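Local coordinates for Tat (Twin-arginine translocation) pathway signal sequence containing protein (Mycobacterium tuberculosis, PDB 5IMU) that is of unknown function, a conserved mycobacterial protein with a Tat-type signal sequence, represented here by a C-terminal fragment that joins an alpha/beta/alpha sandwich to a helical bundle, at residues 50-58 against 181-190; 29-39 against 83-94. All blocks are in the same frame, centred on the assembly; numbering follows the deposited sequence.

Contact 1. Residues 50-58 against 181-190; sequences LAGGWIPPH and HELTAVGDWM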
ATOM      1  N   LEU A  50       1.434   6.526  -5.622  1.00 15.71           N
ATOM      2  CA  LEU A  50       1.632   7.251  -4.370  1.00 10.85           C
ATOM      3  C   LEU A  50       3.077   7.152  -3.893  1.00 12.83           C
ATOM      4  O   LEU A  50       3.668   8.153  -3.470  1.00 16.41           O
ATOM      5  CB  LEU A  50       0.676   6.716  -3.303  1.00 11.90           C
ATOM      6  CG  LEU A  50       0.741   7.319  -1.896  1.00  8.94           C
ATOM      7  CD1 LEU A  50       0.359   8.794  -1.905  1.00 12.56           C
ATOM      8  CD2 LEU A  50      -0.148   6.538  -0.936  1.00 10.09           C
ATOM      9  N   ALA A  51       3.668   5.958  -3.963  1.00 10.21           N
ATOM     10  CA  ALA A  51       5.034   5.765  -3.490  1.00 12.22           C
ATOM     11  C   ALA A  51       5.685   4.521  -4.082  1.00 16.20           C
ATOM     12  O   ALA A  51       6.010   3.580  -3.352  1.00 11.86           O
ATOM     13  CB  ALA A  51       5.058   5.689  -1.961  1.00 13.29           C
ATOM     14  N   GLY A  52       5.876   4.505  -5.402  1.00 13.51           N
ATOM     15  CA  GLY A  52       6.669   3.482  -6.060  1.00 14.01           C
ATOM     16  C   GLY A  52       6.085   2.087  -6.088  1.00 16.08           C
ATOM     17  O   GLY A  52       6.804   1.142  -6.428  1.00 17.02           O
ATOM     18  N   GLY A  53       4.809   1.920  -5.753  1.00 11.93           N
ATOM     19  CA  GLY A  53       4.174   0.612  -5.724  1.00 10.23           C
ATOM     20  C   GLY A  53       3.627   0.211  -4.370  1.00 15.91           C
ATOM     21  O   GLY A  53       2.943  -0.821  -4.272  1.00 11.48           O
ATOM     22  N   TRP A  54       3.912   0.979  -3.325  1.00 14.14           N
ATOM     23  CA  TRP A  54       3.348   0.728  -2.008  1.00 11.26           C
ATOM     24  C   TRP A  54       1.843   0.974  -2.027  1.00  9.35           C
ATOM     25  O   TRP A  54       1.357   1.889  -2.697  1.00  9.73           O
ATOM     26  CB  TRP A  54       4.040   1.635  -0.989  1.00 11.19           C
ATOM     27  CG  TRP A  54       3.570   1.532   0.427  1.00  6.79           C
ATOM     28  CD1 TRP A  54       3.813   0.515   1.304  1.00  8.51           C
ATOM     29  CD2 TRP A  54       2.823   2.518   1.153  1.00  7.82           C
ATOM     30  NE1 TRP A  54       3.242   0.797   2.524  1.00 11.00           N
ATOM     31  CE2 TRP A  54       2.630   2.022   2.458  1.00 10.60           C
ATOM     32  CE3 TRP A  54       2.291   3.769   0.822  1.00  8.13           C
ATOM     33  CZ2 TRP A  54       1.924   2.732   3.433  1.00  8.70           C
ATOM     34  CZ3 TRP A  54       1.591   4.473   1.789  1.00  9.73           C
ATOM     35  CH2 TRP A  54       1.414   3.954   3.078  1.00  9.62           C
ATOM     36  N   ILE A  55       1.104   0.144  -1.304  1.00 10.32           N
ATOM     37  CA  ILE A  55      -0.347   0.267  -1.185  1.00 10.51           C
ATOM     38  C   ILE A  55      -0.664   0.710   0.232  1.00  7.46           C
ATOM     39  O   ILE A  55      -0.271   0.029   1.193  1.00  8.34           O
ATOM     40  CB  ILE A  55      -1.065  -1.049  -1.529  1.00  9.31           C
ATOM     41  CG1 ILE A  55      -0.584  -1.600  -2.875  1.00 12.11           C
ATOM     42  CG2 ILE A  55      -2.572  -0.838  -1.554  1.00 10.54           C
ATOM     43  CD1 ILE A  55      -0.721  -0.625  -4.028  1.00 10.99           C
ATOM     44  N   PRO A  56      -1.371   1.828   0.432  1.00 11.23           N
ATOM     45  CA  PRO A  56      -1.590   2.330   1.784  1.00 13.48           C
ATOM     46  C   PRO A  56      -2.483   1.387   2.586  1.00 12.41           C
ATOM     47  O   PRO A  56      -3.284   0.636   2.006  1.00 12.61           O
ATOM     48  CB  PRO A  56      -2.265   3.692   1.559  1.00 10.10           C
ATOM     49  CG  PRO A  56      -2.884   3.586   0.200  1.00 14.12           C
ATOM     50  CD  PRO A  56      -1.946   2.723  -0.593  1.00 11.84           C
ATOM     51  N   PRO A  57      -2.379   1.411   3.917  1.00 12.93           N
ATOM     52  CA  PRO A  57      -3.069   0.382   4.718  1.00 13.19           C
ATOM     53  C   PRO A  57      -4.585   0.490   4.709  1.00 12.61           C
ATOM     54  O   PRO A  57      -5.259  -0.525   4.930  1.00 15.09           O
ATOM     55  CB  PRO A  57      -2.507   0.597   6.134  1.00 16.98           C
ATOM     56  CG  PRO A  57      -1.310   1.482   5.972  1.00 15.91           C
ATOM     57  CD  PRO A  57      -1.563   2.305   4.750  1.00 14.35           C
ATOM     58  N   HIS A  58      -5.151   1.671   4.472  1.00 12.66           N
ATOM     59  CA  HIS A  58      -6.598   1.810   4.575  1.00 11.91           C
ATOM     60  C   HIS A  58      -7.333   1.321   3.333  1.00 12.31           C
ATOM     61  O   HIS A  58      -8.566   1.393   3.296  1.00 14.49           O
ATOM     62  CB  HIS A  58      -6.978   3.265   4.876  1.00 11.61           C
ATOM     63  CG  HIS A  58      -6.702   4.216   3.752  1.00 11.38           C
ATOM     64  ND1 HIS A  58      -5.425   4.532   3.340  1.00 10.80           N
ATOM     65  CD2 HIS A  58      -7.540   4.934   2.968  1.00  9.66           C
ATOM     66  CE1 HIS A  58      -5.488   5.395   2.342  1.00 13.36           C
ATOM     67  NE2 HIS A  58      -6.759   5.657   2.096  1.00 15.57           N
ATOM     68  N   HIS A 181       3.103  15.569  -2.775  1.00 21.79           N
ATOM     69  CA  HIS A 181       3.413  15.135  -1.422  1.00 18.98           C
ATOM     70  C   HIS A 181       4.913  14.927  -1.248  1.00 27.35           C
ATOM     71  O   HIS A 181       5.648  14.681  -2.208  1.00 26.27           O
ATOM     72  CB  HIS A 181       2.668  13.840  -1.103  1.00 13.58           C
ATOM     73  CG  HIS A 181       2.842  12.775  -2.142  1.00 19.48           C
ATOM     74  ND1 HIS A 181       2.353  12.899  -3.425  1.00 14.14           N
ATOM     75  CD2 HIS A 181       3.453  11.567  -2.089  1.00 19.29           C
ATOM     76  CE1 HIS A 181       2.655  11.815  -4.117  1.00 17.66           C
ATOM     77  NE2 HIS A 181       3.322  10.991  -3.329  1.00 17.94           N
ATOM     78  N   GLU A 182       5.366  15.027  -0.002  1.00 26.33           N
ATOM     79  CA  GLU A 182       6.753  14.745   0.341  1.00 31.86           C
ATOM     80  C   GLU A 182       6.887  13.273   0.711  1.00 33.51           C
ATOM     81  O   GLU A 182       6.135  12.769   1.553  1.00 20.47           O
ATOM     82  CB  GLU A 182       7.218  15.624   1.504  1.00 34.75           C
ATOM     83  CG  GLU A 182       7.246  17.115   1.201  1.00 35.99           C
ATOM     84  CD  GLU A 182       8.406  17.513   0.308  1.00 48.71           C
ATOM     85  OE1 GLU A 182       9.340  16.699   0.144  1.00 51.04           O
ATOM     86  OE2 GLU A 182       8.386  18.641  -0.229  1.00 56.91           O
ATOM     87  N   LEU A 183       7.839  12.585   0.074  1.00 34.43           N
ATOM     88  CA  LEU A 183       8.121  11.203   0.449  1.00 35.98           C
ATOM     89  C   LEU A 183       8.547  11.087   1.904  1.00 31.84           C
ATOM     90  O   LEU A 183       8.428  10.005   2.490  1.00 30.92           O
ATOM     91  CB  LEU A 183       9.211  10.612  -0.445  1.00 40.06           C
ATOM     92  CG  LEU A 183       8.871  10.248  -1.888  1.00 49.17           C
ATOM     93  CD1 LEU A 183       9.971   9.363  -2.440  1.00 42.10           C
ATOM     94  CD2 LEU A 183       7.520   9.558  -1.991  1.00 46.69           C
ATOM     95  N   THR A 184       9.059  12.173   2.484  1.00 33.07           N
ATOM     96  CA  THR A 184       9.331  12.215   3.916  1.00 38.18           C
ATOM     97  C   THR A 184       8.091  11.844   4.721  1.00 26.98           C
ATOM     98  O   THR A 184       8.142  10.980   5.605  1.00 21.71           O
ATOM     99  CB  THR A 184       9.832  13.608   4.303  1.00 32.95           C
ATOM    100  OG1 THR A 184      11.236  13.708   4.033  1.00 44.28           O
ATOM    101  CG2 THR A 184       9.562  13.895   5.776  1.00 30.11           C
ATOM    102  N   ALA A 185       6.959  12.490   4.424  1.00 24.29           N
ATOM    103  CA  ALA A 185       5.727  12.193   5.146  1.00 24.21           C
ATOM    104  C   ALA A 185       5.215  10.794   4.834  1.00 16.02           C
ATOM    105  O   ALA A 185       4.615  10.148   5.701  1.00 12.70           O
ATOM    106  CB  ALA A 185       4.660  13.238   4.819  1.00 22.07           C
ATOM    107  N   VAL A 186       5.440  10.309   3.611  1.00 15.06           N
ATOM    108  CA  VAL A 186       5.043   8.945   3.273  1.00 20.52           C
ATOM    109  C   VAL A 186       5.838   7.940   4.098  1.00 13.37           C
ATOM    110  O   VAL A 186       5.289   6.949   4.595  1.00 12.99           O
ATOM    111  CB  VAL A 186       5.211   8.700   1.761  1.00 22.69           C
ATOM    112  CG1 VAL A 186       4.965   7.238   1.429  1.00 14.31           C
ATOM    113  CG2 VAL A 186       4.266   9.592   0.971  1.00 20.08           C
ATOM    114  N   GLY A 187       7.141   8.182   4.260  1.00 14.76           N
ATOM    115  CA  GLY A 187       7.949   7.302   5.087  1.00 12.05           C
ATOM    116  C   GLY A 187       7.447   7.225   6.516  1.00 11.56           C
ATOM    117  O   GLY A 187       7.395   6.145   7.107  1.00 12.43           O
ATOM    118  N   ASP A 188       7.067   8.370   7.088  1.00 12.52           N
ATOM    119  CA  ASP A 188       6.475   8.376   8.424  1.00  9.75           C
ATOM    120  C   ASP A 188       5.202   7.538   8.463  1.00 11.08           C
ATOM    121  O   ASP A 188       4.983   6.759   9.398  1.00 11.72           O
ATOM    122  CB  ASP A 188       6.185   9.812   8.859  1.00 13.95           C
ATOM    123  CG  ASP A 188       7.445  10.591   9.186  1.00 16.60           C
ATOM    124  OD1 ASP A 188       8.554  10.076   8.930  1.00 16.54           O
ATOM    125  OD2 ASP A 188       7.327  11.726   9.697  1.00 18.47           O
ATOM    126  N   TRP A 189       4.341   7.704   7.455  1.00  9.67           N
ATOM    127  CA  TRP A 189       3.138   6.886   7.326  1.00 13.34           C
ATOM    128  C   TRP A 189       3.478   5.399   7.348  1.00 10.12           C
ATOM    129  O   TRP A 189       2.815   4.605   8.025  1.00  9.58           O
ATOM    130  CB  TRP A 189       2.419   7.272   6.029  1.00 11.11           C
ATOM    131  CG  TRP A 189       1.024   6.746   5.844  1.00 13.54           C
ATOM    132  CD1 TRP A 189       0.322   5.930   6.685  1.00 11.44           C
ATOM    133  CD2 TRP A 189       0.165   7.009   4.729  1.00  9.72           C
ATOM    134  NE1 TRP A 189      -0.924   5.672   6.160  1.00  9.53           N
ATOM    135  CE2 TRP A 189      -1.043   6.323   4.959  1.00  9.08           C
ATOM    136  CE3 TRP A 189       0.303   7.761   3.557  1.00 12.09           C
ATOM    137  CZ2 TRP A 189      -2.108   6.365   4.058  1.00  9.64           C
ATOM    138  CZ3 TRP A 189      -0.755   7.802   2.668  1.00 13.47           C
ATOM    139  CH2 TRP A 189      -1.944   7.110   2.923  1.00 13.30           C
ATOM    140  N   MET A 190       4.535   5.011   6.626  1.00 11.08           N
ATOM    141  CA  MET A 190       4.920   3.604   6.561  1.00 10.38           C
ATOM    142  C   MET A 190       5.403   3.088   7.913  1.00 11.45           C
ATOM    143  O   MET A 190       5.034   1.983   8.329  1.00  9.52           O
ATOM    144  CB  MET A 190       6.004   3.407   5.501  1.00 10.81           C
ATOM    145  CG  MET A 190       5.533   3.618   4.069  1.00  7.36           C
ATOM    146  SD  MET A 190       6.911   3.725   2.910  1.00 12.96           S
ATOM    147  CE  MET A 190       6.041   3.735   1.346  1.00  9.31           C
TER
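Trp54 and Trp189 meet edge to face: the six-membered rings stand at 80° to each other, and CH2 of Trp54 lies over the centre of the Trp189 ring, 3.7 Å from Trp189 CD2. CE of Met190 lies over one face of the five-membered ring of Trp54, a CH-pi contact, 3.4 Å from Trp54 CG. With Met190 SD above the same ring at a greater distance, 4.5 Å from its centroid, this is a Met-aromatic contact. CG of Trp54 lies opposite the backbone N (chi1 179°), a setting that carries the indole from the loop to the helix. Pro56 CA closes the opposite face of Trp54, while Pro56 CB approaches Trp189 CZ2 at 3.7 Å. Next to this tightly packed part, Ala51 CB rests on Val186 CG1, also at 3.7 Å. The polar link is a single hydrogen bond, His181 NE2 to Leu50 O at 2.9 Å; it falls on a carbonyl lone pair, and Leu50 CD1 lies over the imidazole face.

Packing thins toward the partly exposed Pro57, His58 and Leu183. His58 meets Trp189 rim to rim, with ND1 3.9 Å from Trp189 CZ2, and its NE2 bonds to Glu28. Leu183 adds just a distant touch on Leu50 O.

The loop 50-58, which follows strand 44-48, is thus held against the start of helix 183-199. Leu50 and Trp189 also reach helix 157-177, and the indole NE1 of Trp54 bonds to His209 of helix 203-216, so the Trp54 side of the loop packs among these three helices.

Contact 2. Residues 29-39 against 83-94; sequences PRISWAAGLRD and LGAVVAVAAHES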
ATOM      1  N   PRO A  29     -10.205   7.420  -3.792  1.00 13.02           N
ATOM      2  CA  PRO A  29     -10.245   7.987  -5.149  1.00 15.10           C
ATOM      3  C   PRO A  29      -9.304   9.159  -5.373  1.00 13.04           C
ATOM      4  O   PRO A  29      -9.167   9.605  -6.520  1.00 15.55           O
ATOM      5  CB  PRO A  29     -11.707   8.426  -5.291  1.00 17.32           C
ATOM      6  CG  PRO A  29     -12.119   8.769  -3.890  1.00 16.53           C
ATOM      7  CD  PRO A  29     -11.372   7.817  -2.984  1.00 15.82           C
ATOM      8  N   ARG A  30      -8.652   9.665  -4.330  1.00 13.64           N
ATOM      9  CA  ARG A  30      -7.816  10.851  -4.458  1.00 14.81           C
ATOM     10  C   ARG A  30      -6.458  10.568  -5.087  1.00 15.23           C
ATOM     11  O   ARG A  30      -5.703  11.515  -5.332  1.00 14.77           O
ATOM     12  CB  ARG A  30      -7.630  11.502  -3.082  1.00 12.74           C
ATOM     13  CG  ARG A  30      -8.932  11.991  -2.458  1.00 11.07           C
ATOM     14  CD  ARG A  30      -8.720  12.510  -1.041  1.00 13.59           C
ATOM     15  NE  ARG A  30      -8.534  11.426  -0.080  1.00 15.18           N
ATOM     16  CZ  ARG A  30      -8.308  11.607   1.218  1.00 22.17           C
ATOM     17  NH1 ARG A  30      -8.234  12.835   1.714  1.00 17.88           N
ATOM     18  NH2 ARG A  30      -8.153  10.562   2.019  1.00 13.03           N
ATOM     19  N   ILE A  31      -6.128   9.305  -5.365  1.00 15.28           N
ATOM     20  CA  ILE A  31      -4.865   8.943  -5.993  1.00 13.24           C
ATOM     21  C   ILE A  31      -5.151   8.076  -7.212  1.00 14.73           C
ATOM     22  O   ILE A  31      -6.225   7.486  -7.346  1.00 10.48           O
ATOM     23  CB  ILE A  31      -3.916   8.210  -5.023  1.00 14.25           C
ATOM     24  CG1 ILE A  31      -4.503   6.856  -4.625  1.00 12.56           C
ATOM     25  CG2 ILE A  31      -3.649   9.064  -3.792  1.00  9.84           C
ATOM     26  CD1 ILE A  31      -3.690   6.132  -3.565  1.00 11.22           C
ATOM     27  N   SER A  32      -4.164   7.999  -8.104  1.00 10.39           N
ATOM     28  CA  SER A  32      -4.323   7.257  -9.349  1.00 11.72           C
ATOM     29  C   SER A  32      -3.995   5.784  -9.151  1.00 12.23           C
ATOM     30  O   SER A  32      -3.085   5.432  -8.395  1.00 11.77           O
ATOM     31  CB  SER A  32      -3.429   7.847 -10.443  1.00 11.31           C
ATOM     32  OG  SER A  32      -3.870   9.140 -10.814  1.00 12.89           O
ATOM     33  N   TRP A  33      -4.746   4.923  -9.839  1.00 11.29           N
ATOM     34  CA  TRP A  33      -4.580   3.479  -9.760  1.00  9.46           C
ATOM     35  C   TRP A  33      -4.504   2.889 -11.160  1.00  9.81           C
ATOM     36  O   TRP A  33      -4.997   3.477 -12.126  1.00 11.65           O
ATOM     37  CB  TRP A  33      -5.748   2.807  -9.018  1.00  8.56           C
ATOM     38  CG  TRP A  33      -5.945   3.233  -7.592  1.00 15.87           C
ATOM     39  CD1 TRP A  33      -6.731   4.256  -7.143  1.00 11.04           C
ATOM     40  CD2 TRP A  33      -5.381   2.620  -6.427  1.00 13.53           C
ATOM     41  NE1 TRP A  33      -6.678   4.328  -5.772  1.00  8.70           N
ATOM     42  CE2 TRP A  33      -5.856   3.334  -5.308  1.00 12.74           C
ATOM     43  CE3 TRP A  33      -4.515   1.541  -6.220  1.00 12.99           C
ATOM     44  CZ2 TRP A  33      -5.494   3.005  -4.003  1.00 13.35           C
ATOM     45  CZ3 TRP A  33      -4.157   1.216  -4.923  1.00 12.70           C
ATOM     46  CH2 TRP A  33      -4.646   1.945  -3.833  1.00  9.32           C
ATOM     47  N   ALA A  34      -3.901   1.705 -11.256  1.00 11.74           N
ATOM     48  CA  ALA A  34      -3.906   0.944 -12.498  1.00  9.11           C
ATOM     49  C   ALA A  34      -3.748  -0.537 -12.185  1.00 11.11           C
ATOM     50  O   ALA A  34      -3.116  -0.914 -11.195  1.00 11.85           O
ATOM     51  CB  ALA A  34      -2.797   1.396 -13.454  1.00  9.92           C
ATOM     52  N   ALA A  35      -4.330  -1.372 -13.043  1.00 13.08           N
ATOM     53  CA  ALA A  35      -4.175  -2.816 -12.959  1.00 10.07           C
ATOM     54  C   ALA A  35      -3.942  -3.385 -14.350  1.00 12.33           C
ATOM     55  O   ALA A  35      -4.501  -2.901 -15.338  1.00 12.06           O
ATOM     56  CB  ALA A  35      -5.394  -3.489 -12.318  1.00 10.77           C
ATOM     57  N   GLY A  36      -3.115  -4.417 -14.418  1.00 10.27           N
ATOM     58  CA  GLY A  36      -2.758  -5.016 -15.691  1.00 14.75           C
ATOM     59  C   GLY A  36      -2.594  -6.514 -15.564  1.00 14.01           C
ATOM     60  O   GLY A  36      -2.260  -7.037 -14.499  1.00 12.70           O
ATOM     61  N   LEU A  37      -2.841  -7.205 -16.673  1.00 11.68           N
ATOM     62  CA  LEU A  37      -2.693  -8.653 -16.755  1.00 10.19           C
ATOM     63  C   LEU A  37      -1.365  -8.973 -17.430  1.00 14.97           C
ATOM     64  O   LEU A  37      -1.109  -8.520 -18.550  1.00 12.15           O
ATOM     65  CB  LEU A  37      -3.848  -9.283 -17.535  1.00 11.97           C
ATOM     66  CG  LEU A  37      -3.863 -10.814 -17.567  1.00 15.55           C
ATOM     67  CD1 LEU A  37      -4.133 -11.378 -16.177  1.00 19.18           C
ATOM     68  CD2 LEU A  37      -4.881 -11.342 -18.570  1.00 19.80           C
ATOM     69  N   ARG A  38      -0.526  -9.749 -16.748  1.00 12.16           N
ATOM     70  CA  ARG A  38       0.746 -10.169 -17.318  1.00 16.25           C
ATOM     71  C   ARG A  38       0.523 -11.189 -18.430  1.00 16.96           C
ATOM     72  O   ARG A  38      -0.558 -11.770 -18.573  1.00 16.70           O
ATOM     73  CB  ARG A  38       1.650 -10.759 -16.236  1.00 21.84           C
ATOM     74  CG  ARG A  38       2.155  -9.750 -15.215  1.00 22.00           C
ATOM     75  CD  ARG A  38       3.522  -9.215 -15.612  1.00 30.86           C
ATOM     76  NE  ARG A  38       4.196  -8.548 -14.503  1.00 30.87           N
ATOM     77  CZ  ARG A  38       4.530  -7.262 -14.492  1.00 31.70           C
ATOM     78  NH1 ARG A  38       4.258  -6.491 -15.538  1.00 20.82           N
ATOM     79  NH2 ARG A  38       5.143  -6.748 -13.434  1.00 30.43           N
ATOM     80  N   ASP A  39       1.573 -11.415 -19.223  1.00 20.15           N
ATOM     81  CA  ASP A  39       1.445 -12.308 -20.368  1.00 23.87           C
ATOM     82  C   ASP A  39       1.335 -13.775 -19.970  1.00 24.64           C
ATOM     83  O   ASP A  39       1.070 -14.611 -20.840  1.00 26.64           O
ATOM     84  CB  ASP A  39       2.616 -12.108 -21.339  1.00 26.80           C
ATOM     85  CG  ASP A  39       3.955 -12.531 -20.756  1.00 30.71           C
ATOM     86  OD1 ASP A  39       4.040 -12.767 -19.533  1.00 37.07           O
ATOM     87  OD2 ASP A  39       4.933 -12.617 -21.530  1.00 43.06           O
ATOM     88  N   LEU A  83       3.113  -0.301 -14.301  1.00 13.26           N
ATOM     89  CA  LEU A  83       2.612  -1.628 -14.649  1.00 13.38           C
ATOM     90  C   LEU A  83       3.644  -2.444 -15.415  1.00 15.39           C
ATOM     91  O   LEU A  83       3.635  -3.678 -15.341  1.00 15.48           O
ATOM     92  CB  LEU A  83       1.329  -1.516 -15.475  1.00 13.05           C
ATOM     93  CG  LEU A  83       0.009  -1.236 -14.760  1.00 15.10           C
ATOM     94  CD1 LEU A  83      -1.126  -1.213 -15.768  1.00 10.65           C
ATOM     95  CD2 LEU A  83      -0.245  -2.281 -13.689  1.00 14.15           C
ATOM     96  N   GLY A  84       4.529  -1.782 -16.158  1.00 16.68           N
ATOM     97  CA  GLY A  84       5.467  -2.521 -16.978  1.00 15.62           C
ATOM     98  C   GLY A  84       4.763  -3.230 -18.124  1.00 14.63           C
ATOM     99  O   GLY A  84       3.780  -2.742 -18.689  1.00 14.40           O
ATOM    100  N   ALA A  85       5.268  -4.417 -18.455  1.00 13.08           N
ATOM    101  CA  ALA A  85       4.778  -5.173 -19.602  1.00 16.93           C
ATOM    102  C   ALA A  85       3.536  -5.972 -19.221  1.00 15.02           C
ATOM    103  O   ALA A  85       3.600  -6.863 -18.368  1.00 15.75           O
ATOM    104  CB  ALA A  85       5.873  -6.098 -20.128  1.00 18.32           C
ATOM    105  N   VAL A  86       2.408  -5.657 -19.862  1.00 10.93           N
ATOM    106  CA  VAL A  86       1.137  -6.332 -19.631  1.00 13.71           C
ATOM    107  C   VAL A  86       0.422  -6.469 -20.970  1.00 14.08           C
ATOM    108  O   VAL A  86       0.815  -5.870 -21.973  1.00 10.19           O
ATOM    109  CB  VAL A  86       0.245  -5.578 -18.621  1.00 15.35           C
ATOM    110  CG1 VAL A  86       0.828  -5.663 -17.219  1.00 12.77           C
ATOM    111  CG2 VAL A  86       0.094  -4.133 -19.041  1.00 12.70           C
ATOM    112  N   VAL A  87      -0.647  -7.268 -20.979  1.00 10.83           N
ATOM    113  CA  VAL A  87      -1.441  -7.503 -22.182  1.00 10.93           C
ATOM    114  C   VAL A  87      -2.842  -6.917 -22.082  1.00 11.29           C
ATOM    115  O   VAL A  87      -3.640  -7.084 -23.017  1.00 12.26           O
ATOM    116  CB  VAL A  87      -1.510  -9.002 -22.528  1.00 13.34           C
ATOM    117  CG1 VAL A  87      -0.107  -9.566 -22.708  1.00 12.69           C
ATOM    118  CG2 VAL A  87      -2.266  -9.765 -21.454  1.00 14.27           C
ATOM    119  N   ALA A  88      -3.169  -6.240 -20.982  1.00 10.43           N
ATOM    120  CA  ALA A  88      -4.406  -5.479 -20.852  1.00 10.90           C
ATOM    121  C   ALA A  88      -4.250  -4.524 -19.678  1.00 12.77           C
ATOM    122  O   ALA A  88      -3.592  -4.852 -18.688  1.00  9.08           O
ATOM    123  CB  ALA A  88      -5.624  -6.390 -20.649  1.00 11.22           C
ATOM    124  N   VAL A  89      -4.848  -3.338 -19.801  1.00  9.41           N
ATOM    125  CA  VAL A  89      -4.663  -2.256 -18.840  1.00 10.18           C
ATOM    126  C   VAL A  89      -6.008  -1.622 -18.508  1.00 12.84           C
ATOM    127  O   VAL A  89      -6.846  -1.415 -19.392  1.00 11.72           O
ATOM    128  CB  VAL A  89      -3.700  -1.170 -19.373  1.00 17.42           C
ATOM    129  CG1 VAL A  89      -3.499  -0.072 -18.334  1.00 21.24           C
ATOM    130  CG2 VAL A  89      -2.372  -1.770 -19.776  1.00 20.49           C
ATOM    131  N   ALA A  90      -6.208  -1.312 -17.224  1.00 12.76           N
ATOM    132  CA  ALA A  90      -7.278  -0.436 -16.760  1.00  8.41           C
ATOM    133  C   ALA A  90      -6.698   0.524 -15.728  1.00 12.04           C
ATOM    134  O   ALA A  90      -5.712   0.208 -15.058  1.00 10.01           O
ATOM    135  CB  ALA A  90      -8.450  -1.223 -16.152  1.00  9.75           C
ATOM    136  N   ALA A  91      -7.311   1.701 -15.603  1.00 10.14           N
ATOM    137  CA  ALA A  91      -6.761   2.722 -14.724  1.00  8.72           C
ATOM    138  C   ALA A  91      -7.866   3.611 -14.168  1.00 11.37           C
ATOM    139  O   ALA A  91      -9.020   3.570 -14.602  1.00 11.14           O
ATOM    140  CB  ALA A  91      -5.708   3.570 -15.447  1.00 11.90           C
ATOM    141  N   HIS A  92      -7.478   4.422 -13.184  1.00  9.37           N
ATOM    142  CA  HIS A  92      -8.324   5.425 -12.553  1.00 11.98           C
ATOM    143  C   HIS A  92      -7.471   6.659 -12.317  1.00 10.47           C
ATOM    144  O   HIS A  92      -6.401   6.563 -11.711  1.00 12.73           O
ATOM    145  CB  HIS A  92      -8.898   4.907 -11.225  1.00 10.60           C
ATOM    146  CG  HIS A  92      -9.409   5.984 -10.314  1.00 14.07           C
ATOM    147  ND1 HIS A  92     -10.710   6.439 -10.353  1.00 12.95           N
ATOM    148  CD2 HIS A  92      -8.798   6.679  -9.326  1.00 11.83           C
ATOM    149  CE1 HIS A  92     -10.876   7.373  -9.434  1.00 17.52           C
ATOM    150  NE2 HIS A  92      -9.730   7.540  -8.798  1.00 15.39           N
ATOM    151  N   GLU A  93      -7.921   7.805 -12.815  1.00 10.00           N
ATOM    152  CA  GLU A  93      -7.219   9.056 -12.576  1.00 13.60           C
ATOM    153  C   GLU A  93      -7.701   9.660 -11.265  1.00 11.98           C
ATOM    154  O   GLU A  93      -8.896   9.621 -10.956  1.00 12.99           O
ATOM    155  CB  GLU A  93      -7.435  10.043 -13.725  1.00 13.81           C
ATOM    156  CG  GLU A  93      -6.633  11.340 -13.599  1.00 17.93           C
ATOM    157  CD  GLU A  93      -5.127  11.133 -13.710  1.00 23.95           C
ATOM    158  OE1 GLU A  93      -4.696  10.061 -14.186  1.00 21.81           O
ATOM    159  OE2 GLU A  93      -4.372  12.050 -13.323  1.00 25.60           O
ATOM    160  N   SER A  94      -6.760  10.209 -10.499  1.00 13.18           N
ATOM    161  CA  SER A  94      -7.066  10.754  -9.183  1.00 15.98           C
ATOM    162  C   SER A  94      -8.211  11.756  -9.254  1.00 17.05           C
ATOM    163  O   SER A  94      -8.246  12.618 -10.137  1.00 16.45           O
ATOM    164  CB  SER A  94      -5.820  11.415  -8.592  1.00 19.42           C
ATOM    165  OG  SER A  94      -5.369  12.481  -9.409  1.00 25.76           O
TER
HETATM  166  O   HOH W   1      -2.214  11.437 -10.684  1.00 33.38           O
HETATM  167  O   HOH W   2       6.536  -4.680 -13.732  1.00 29.08           O
HETATM  168  O   HOH W   3       3.714  -9.505 -19.402  1.00 24.62           O
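An antiparallel strand pair at one edge of the mixed sheet forms this contact: strands 33-37 and 88-92 run at 168° with their axes 4.5 Å apart. Trp33 with His92 and Ala35 with Ala90 are hydrogen-bonded pairs, illustrated by Ala35 N to Ala90 O at 2.9 Å; Ala34 with Ala91 and Gly36 with Val89 are the non-hydrogen-bonded pairs. The CA atoms of Ala34 and Ala91 lie 4.0 Å apart, with only methyl groups as side chains on that pair. Gly36 leaves room for Leu83 and Val86, whose CD2 and CG1 pack on its backbone.

Side chains fasten both ends. The first torsion of His92 sets CG across from the backbone N, which lets the ring reach Pro29: NE2 gives a nearly straight bond, 178° at the hydrogen, to Pro29 O at 3.1 Å. That oxygen lies in the imidazole plane, and CD2 of the same ring comes 3.9 Å from Trp33 CD1, at the indole edge. Nearby, Ser32 OG accepts Ser94 N at 3.1 Å and binds a water that also makes a weak bond to Glu93.

At the other end the Arg38 chain bends at chi2 (-94°), returning its guanidinium to the end of helix 79-83 and the residues that follow it. NH1 is shared between Leu83 O and Ala85 O, each 2.9 Å away; Ala85 O is near the guanidinium plane, Leu83 O tilted from it. Another water accepts from Asp39 N and donates to Ala85 O.

Helix 6-27 packs on the face bearing Ala35, Ala90 and His92, whereas Val79 and Ile80 of helix 79-83 touch Ala34 and Val89 on the other. Helices against both faces of a sheet are the hallmark of an alpha/beta/alpha sandwich.

In the fold
Contact 1 is a buried interface between regions far apart in sequence, 123 residues at the closest ends, joining the DUF5632 and DUF5631 regions. Contact 2 is only partly buried and stays within DUF5632. Their chemistry follows: aromatic and apolar packing with one cross-segment hydrogen bond in contact 1, against regular backbone bonding finished by polar side chains and waters in contact 2. The centres are 18 Å apart, yet the two touch where Ile55 CD1 packs on Trp33 CZ3 at 4.0 Å. Strand 44-48 further relates them, pairing with strand 33-37 and leading into loop 50-58; its Thr44 helps bind the potassium ion, about 7 Å from the Leu37 side chain.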